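Putative lipoprotein YerB (Bacillus subtilis, PDB 2PSB) is of unknown function but is probably a membrane-anchored lipoprotein that interacts with the DNA helicase PcrA. Local coordinates at residues Q25-T28 against E29-P32; A69-S73 against Q74-T78; K152-Q156 against K157-L161. One frame throughout, in Å; residues are numbered along the deposited sequence.

In the fold
The three contacts are local turns that lie on the same side of the chain's centre, within the N-terminal DUF3048 domain. Contacts 1 and 2 have centres about 12 Å apart and touch through the side chain and the backbone of Gln72. Its side-chain NE2 gives a hydrogen bond to Val27 O, 2.7 Å long, and its backbone O takes one from Arg30 NH2 at 2.9 Å. Contact 3 lies about 16 Å from contact 1, centre to centre. There Arg31 N bonds to Leu161 O at 2.9 Å, and the Arg31 guanidinium reaches Lys160 O. Contacts 2 and 3 do not touch; their nearest atoms are about 7 Å apart.

Contact 1. Residues Q25-T28 against E29-P32; sequences QKVT and ERRP
A short 3-10 turn ahead of strand 33-37 brings Lys26 and Val27 against Glu29 and Arg30. Two successive backbone hydrogen bonds define it. Glu29 N donates to Lys26 O at 3.2 Å, and Arg30 N donates to Val27 O at 2.9 Å. In both, the donor stands well above the carbonyl plane. A weaker bond from Thr28 N to Gln25 O precedes them.

Val27 and Arg30 carry the side-chain contact. Arg30 CG lies anti to its backbone N (chi1 -169°), and the chain then bends at chi3 (56°). This folds the guanidinium back over Val27, whose CB lies over one face of the group. The CG2 branch makes the closest touch, 3.2 Å from Arg30 NH2. The same NH2 is hydrogen-bonded to Gln72 O, so the group is held by a polar bond as well as by the valine. Met75 packs against Arg30 too.

Lys26 NZ approaches the guanidinium obliquely, 4.4 Å from Arg30 NH1. These like charges probably repel mildly, although Glu24 offers Lys26 a long, weak ion pair. On another side of the turn, Gln25 OE1 and Glu29 OE1 are 3.5 Å apart. Both are acceptors, and their flat groups are turned 71° to each other. The pattern of i to i+3 bonds is that of a single short 3-10 turn, followed by an extended loop that leads to strand 33-37.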
# COMPACT_ATOMS: atom_id res chain seq x y z
N GLN A 25 11.57 -10.72 18.98
CA GLN A 25 12.89 -10.61 18.38
C GLN A 25 12.97 -11.09 16.93
O GLN A 25 13.58 -10.43 16.09
CB GLN A 25 13.90 -11.39 19.22
CG GLN A 25 15.27 -10.72 19.36
CD GLN A 25 15.87 -10.34 18.03
OE1 GLN A 25 15.87 -11.13 17.08
NE2 GLN A 25 16.41 -9.13 17.95
N LYS A 26 12.36 -12.23 16.64
CA LYS A 26 12.41 -12.80 15.30
C LYS A 26 11.84 -11.92 14.18
O LYS A 26 12.33 -11.95 13.06
CB LYS A 26 11.74 -14.18 15.27
CG LYS A 26 10.22 -14.17 15.15
CD LYS A 26 9.56 -13.60 16.39
CE LYS A 26 8.06 -13.53 16.19
NZ LYS A 26 7.72 -12.65 15.04
N VAL A 27 10.80 -11.15 14.49
CA VAL A 27 10.19 -10.29 13.48
C VAL A 27 11.17 -9.19 13.08
O VAL A 27 11.15 -8.71 11.96
CB VAL A 27 8.89 -9.64 13.99
CG1 VAL A 27 9.20 -8.64 15.08
CG2 VAL A 27 8.16 -8.97 12.85
N THR A 28 12.02 -8.82 14.03
CA THR A 28 13.03 -7.79 13.83
C THR A 28 13.90 -8.04 12.61
O THR A 28 14.52 -7.12 12.07
CB THR A 28 13.92 -7.66 15.09
OG1 THR A 28 13.21 -6.94 16.10
CG2 THR A 28 15.23 -6.96 14.77
N GLU A 29 13.96 -9.29 12.17
CA GLU A 29 14.78 -9.62 11.01
C GLU A 29 13.97 -10.07 9.81
O GLU A 29 14.53 -10.37 8.77
CB GLU A 29 15.80 -10.68 11.39
CG GLU A 29 16.90 -10.16 12.28
CD GLU A 29 17.68 -11.27 12.95
OE1 GLU A 29 17.17 -11.85 13.93
OE2 GLU A 29 18.79 -11.57 12.47
N ARG A 30 12.65 -10.11 9.96
CA ARG A 30 11.80 -10.53 8.85
C ARG A 30 11.76 -9.46 7.76
O ARG A 30 11.30 -8.34 7.98
CB ARG A 30 10.38 -10.82 9.35
CG ARG A 30 9.53 -11.52 8.31
CD ARG A 30 8.36 -12.22 8.97
NE ARG A 30 7.57 -11.29 9.76
CZ ARG A 30 6.64 -11.65 10.63
NH1 ARG A 30 6.38 -12.94 10.83
NH2 ARG A 30 5.98 -10.73 11.31
N ARG A 31 12.28 -9.82 6.59
CA ARG A 31 12.31 -8.91 5.46
C ARG A 31 10.91 -8.51 5.01
O ARG A 31 10.01 -9.35 4.95
CB ARG A 31 13.05 -9.56 4.29
CG ARG A 31 13.25 -8.65 3.12
CD ARG A 31 14.08 -9.30 2.06
NE ARG A 31 14.31 -8.41 0.93
CZ ARG A 31 14.92 -8.76 -0.19
NH1 ARG A 31 15.35 -10.01 -0.33
NH2 ARG A 31 15.09 -7.88 -1.17
N PRO A 32 10.70 -7.23 4.69
CA PRO A 32 9.39 -6.76 4.24
C PRO A 32 8.97 -7.44 2.94
O PRO A 32 9.80 -7.74 2.08
CB PRO A 32 9.61 -5.26 4.04
CG PRO A 32 10.66 -4.93 5.05
CD PRO A 32 11.62 -6.09 4.87

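Contact 2. Residues A69-S73 against Q74-T78; sequences AIFQS and QMPET
One water bridges Gln72 and Gln74: it accepts from Gln72 N at 2.8 Å and is hydrogen-bonded to Gln74 O at 2.7 Å. It sits in the bend where the chain leaves strand 65-71 and turns back on itself. No direct hydrogen bond joins residues 69-73 to 74-78. Ser73 OG instead binds Asp53.

Gln74 O also lies at the edge of the Phe71 ring, in its plane, 3.5 Å from CD2. One face of that ring is covered by Pro76. Pro76 CG stands 3.8 Å from the ring centroid in a CH-pi contact, offset toward the rim, and Pro76 CD approaches CD2. Phe71 CG is anti to the carbonyl carbon (chi1 -52°), which carries the ring over to the returning chain. With an alanine here, Pro76 would probably lose the face it rests on, and a gap would open beside Gln74 O. The Phe71 CB meets Met75, a selenomethionine, with SE 4.0 Å away. The Met75 chain bends at chi2 and chi3, which brings its methyl back over the turn. There Met75 CE lies 3.3 Å from Gln72 CA.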
# COMPACT_ATOMS: atom_id res chain seq x y z
N ALA A 69 0.55 -3.42 -0.61
CA ALA A 69 0.42 -3.76 0.80
C ALA A 69 1.75 -4.28 1.29
O ALA A 69 2.24 -5.33 0.85
CB ALA A 69 -0.67 -4.80 1.00
N ILE A 70 2.35 -3.53 2.22
CA ILE A 70 3.65 -3.88 2.76
C ILE A 70 3.51 -4.54 4.12
O ILE A 70 3.03 -3.93 5.08
CB ILE A 70 4.53 -2.61 2.86
CG1 ILE A 70 4.60 -1.94 1.48
CG2 ILE A 70 5.92 -2.95 3.40
CD1 ILE A 70 5.55 -0.77 1.42
N PHE A 71 3.92 -5.81 4.17
CA PHE A 71 3.88 -6.63 5.38
C PHE A 71 5.28 -6.78 5.95
O PHE A 71 6.26 -6.91 5.21
CB PHE A 71 3.35 -8.03 5.08
CG PHE A 71 2.04 -8.05 4.34
CD1 PHE A 71 2.01 -7.86 2.97
CD2 PHE A 71 0.85 -8.27 5.02
CE1 PHE A 71 0.81 -7.89 2.28
CE2 PHE A 71 -0.35 -8.32 4.35
CZ PHE A 71 -0.38 -8.13 2.98
N GLN A 72 5.37 -6.77 7.28
CA GLN A 72 6.64 -6.92 7.97
C GLN A 72 6.39 -7.43 9.39
O GLN A 72 6.89 -8.49 9.76
CB GLN A 72 7.40 -5.60 8.02
CG GLN A 72 8.85 -5.69 8.45
CD GLN A 72 9.03 -6.10 9.91
OE1 GLN A 72 8.37 -5.57 10.81
NE2 GLN A 72 9.94 -7.03 10.16
N SER A 73 5.60 -6.69 10.17
CA SER A 73 5.31 -7.09 11.55
C SER A 73 4.29 -8.21 11.62
O SER A 73 4.14 -8.86 12.66
CB SER A 73 4.78 -5.92 12.37
OG SER A 73 3.38 -5.79 12.15
N GLN A 74 3.55 -8.39 10.54
CA GLN A 74 2.52 -9.42 10.46
C GLN A 74 2.47 -9.98 9.06
O GLN A 74 2.26 -9.24 8.10
CB GLN A 74 1.14 -8.85 10.79
CG GLN A 74 0.90 -8.48 12.24
CD GLN A 74 -0.55 -8.14 12.49
OE1 GLN A 74 -1.13 -7.28 11.83
NE2 GLN A 74 -1.16 -8.83 13.45
N MSE A 75 2.66 -11.29 8.94
CA MSE A 75 2.62 -11.93 7.64
C MSE A 75 1.22 -12.50 7.44
O MSE A 75 0.62 -13.03 8.37
CB MSE A 75 3.66 -13.05 7.57
CG MSE A 75 5.09 -12.55 7.47
SE MSE A 75 5.40 -11.37 5.96
CE MSE A 75 6.46 -10.02 6.82
N PRO A 76 0.69 -12.38 6.22
CA PRO A 76 -0.65 -12.90 5.94
C PRO A 76 -0.67 -14.35 5.49
O PRO A 76 0.34 -14.90 5.05
CB PRO A 76 -1.14 -11.97 4.84
CG PRO A 76 0.10 -11.78 4.03
CD PRO A 76 1.18 -11.57 5.08
N GLU A 77 -1.83 -14.99 5.63
CA GLU A 77 -2.01 -16.37 5.19
C GLU A 77 -2.06 -16.21 3.68
O GLU A 77 -1.03 -16.25 3.00
CB GLU A 77 -3.35 -16.93 5.69
CG GLU A 77 -3.54 -16.97 7.20
CD GLU A 77 -2.67 -18.02 7.86
OE1 GLU A 77 -2.83 -18.26 9.07
OE2 GLU A 77 -1.82 -18.61 7.16
N THR A 78 -3.26 -16.01 3.16
CA THR A 78 -3.43 -15.80 1.73
C THR A 78 -3.49 -14.29 1.55
O THR A 78 -3.89 -13.57 2.46
CB THR A 78 -4.75 -16.42 1.19
OG1 THR A 78 -5.74 -15.40 1.02
CG2 THR A 78 -5.26 -17.49 2.15
O HOH W 1 2.82 -6.64 8.41

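Contact 3. Residues K152-Q156 against K157-L161; sequences KAAEQ and KGYKL
Helix 147-157 gives way at Gly158, the first residue beyond it, which has a positive phi (66°), and the chain folds back so that Tyr159 N donates to Ala154 O at 2.9 Å. This six-to-one bond and the positive phi make a Schellman-like C-cap, without the five-to-two bond: Gly158 N is 4.1 Å from Glu155 O. The last helical turn is closed by Lys157 N, which donates to Ala153 O at 3.3 Å. Both bonds are fairly straight at the hydrogen. Their donors are tilted from the carbonyl planes, by 20° for Tyr159 and 32° for Lys157.

Ala154 carries the side-chain contact. Its CB meets Tyr159 CB at 3.9 Å. This is the apolar C3 to C'' pair that commonly goes with the six-to-one bond; here Ala154 lies three residues before the C-cap Lys157, and Tyr159 directly follows the glycine. Leu161, two residues further on, points back to the helix, and its CD2 branch touches the same Ala154 CB at 3.6 Å. The small methyl is thus covered by two side chains of the departing chain. Tyr159 CD2 comes near Ala154 CA, obliquely to the ring.

Lys157 adds a layer above the tyrosine. Its CB stands over the centre of one ring face, 3.4 Å above the plane. The chain then bends at chi2, which takes CD to 3.7 Å from Ala153 O. Phe126 of helix 123-126 packs against Lys157 and Ala153. Out on the exposed helix side, Lys152 NZ and Glu155 OE2 form a salt bridge. At the far end of the tyrosine, OH is hydrogen-bonded to Tyr120 O, which helps hold that end of the ring in place.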
# COMPACT_ATOMS: atom_id res chain seq x y z
N LYS A 152 8.47 -20.03 -0.26
CA LYS A 152 8.95 -21.09 -1.14
C LYS A 152 9.54 -20.52 -2.43
O LYS A 152 10.54 -21.03 -2.94
CB LYS A 152 7.81 -22.08 -1.46
CG LYS A 152 7.35 -22.89 -0.26
CD LYS A 152 8.53 -23.49 0.51
CE LYS A 152 8.07 -24.26 1.76
NZ LYS A 152 9.20 -24.81 2.58
N ALA A 153 8.94 -19.45 -2.94
CA ALA A 153 9.45 -18.83 -4.16
C ALA A 153 10.76 -18.11 -3.87
O ALA A 153 11.60 -17.96 -4.77
CB ALA A 153 8.41 -17.85 -4.72
N ALA A 154 10.94 -17.68 -2.63
CA ALA A 154 12.18 -17.00 -2.23
C ALA A 154 13.28 -18.07 -2.12
O ALA A 154 14.42 -17.82 -2.48
CB ALA A 154 12.00 -16.30 -0.90
N GLU A 155 12.91 -19.24 -1.63
CA GLU A 155 13.84 -20.35 -1.48
C GLU A 155 14.39 -20.84 -2.82
O GLU A 155 15.48 -21.43 -2.86
CB GLU A 155 13.17 -21.51 -0.73
CG GLU A 155 12.93 -21.22 0.74
CD GLU A 155 12.00 -22.23 1.41
OE1 GLU A 155 12.28 -23.45 1.35
OE2 GLU A 155 10.99 -21.79 2.01
N GLN A 156 13.65 -20.62 -3.90
CA GLN A 156 14.10 -21.05 -5.23
C GLN A 156 14.96 -20.00 -5.92
O GLN A 156 15.89 -20.34 -6.64
CB GLN A 156 12.91 -21.34 -6.14
CG GLN A 156 11.87 -22.28 -5.61
CD GLN A 156 10.80 -22.56 -6.65
OE1 GLN A 156 9.76 -23.15 -6.35
NE2 GLN A 156 11.05 -22.12 -7.89
N LYS A 157 14.63 -18.73 -5.72
CA LYS A 157 15.37 -17.64 -6.33
C LYS A 157 16.55 -17.18 -5.49
O LYS A 157 17.27 -16.26 -5.86
CB LYS A 157 14.45 -16.44 -6.59
CG LYS A 157 13.87 -16.36 -7.99
CD LYS A 157 12.78 -17.40 -8.20
CE LYS A 157 12.19 -17.30 -9.60
NZ LYS A 157 13.19 -17.55 -10.67
N GLY A 158 16.72 -17.82 -4.33
CA GLY A 158 17.82 -17.44 -3.45
C GLY A 158 17.66 -16.04 -2.89
O GLY A 158 18.65 -15.32 -2.71
N TYR A 159 16.41 -15.66 -2.63
CA TYR A 159 16.12 -14.34 -2.07
C TYR A 159 16.27 -14.43 -0.57
O TYR A 159 15.80 -15.39 0.05
CB TYR A 159 14.68 -13.91 -2.40
CG TYR A 159 14.41 -13.61 -3.86
CD1 TYR A 159 15.41 -13.14 -4.70
CD2 TYR A 159 13.12 -13.73 -4.38
CE1 TYR A 159 15.15 -12.80 -6.02
CE2 TYR A 159 12.84 -13.38 -5.71
CZ TYR A 159 13.87 -12.92 -6.52
OH TYR A 159 13.63 -12.55 -7.83
N LYS A 160 16.93 -13.44 0.01
CA LYS A 160 17.10 -13.40 1.46
C LYS A 160 15.74 -13.09 2.09
O LYS A 160 15.02 -12.21 1.63
CB LYS A 160 18.13 -12.33 1.84
CG LYS A 160 18.17 -11.16 0.90
CD LYS A 160 19.37 -11.25 -0.03
CE LYS A 160 19.11 -10.51 -1.34
NZ LYS A 160 18.05 -11.18 -2.13
N LEU A 161 15.40 -13.83 3.14
CA LEU A 161 14.13 -13.65 3.82
C LEU A 161 14.29 -12.87 5.11
O LEU A 161 13.32 -12.43 5.71
CB LEU A 161 13.50 -15.01 4.14
CG LEU A 161 12.93 -15.81 2.96
CD1 LEU A 161 12.65 -17.24 3.37
CD2 LEU A 161 11.65 -15.13 2.48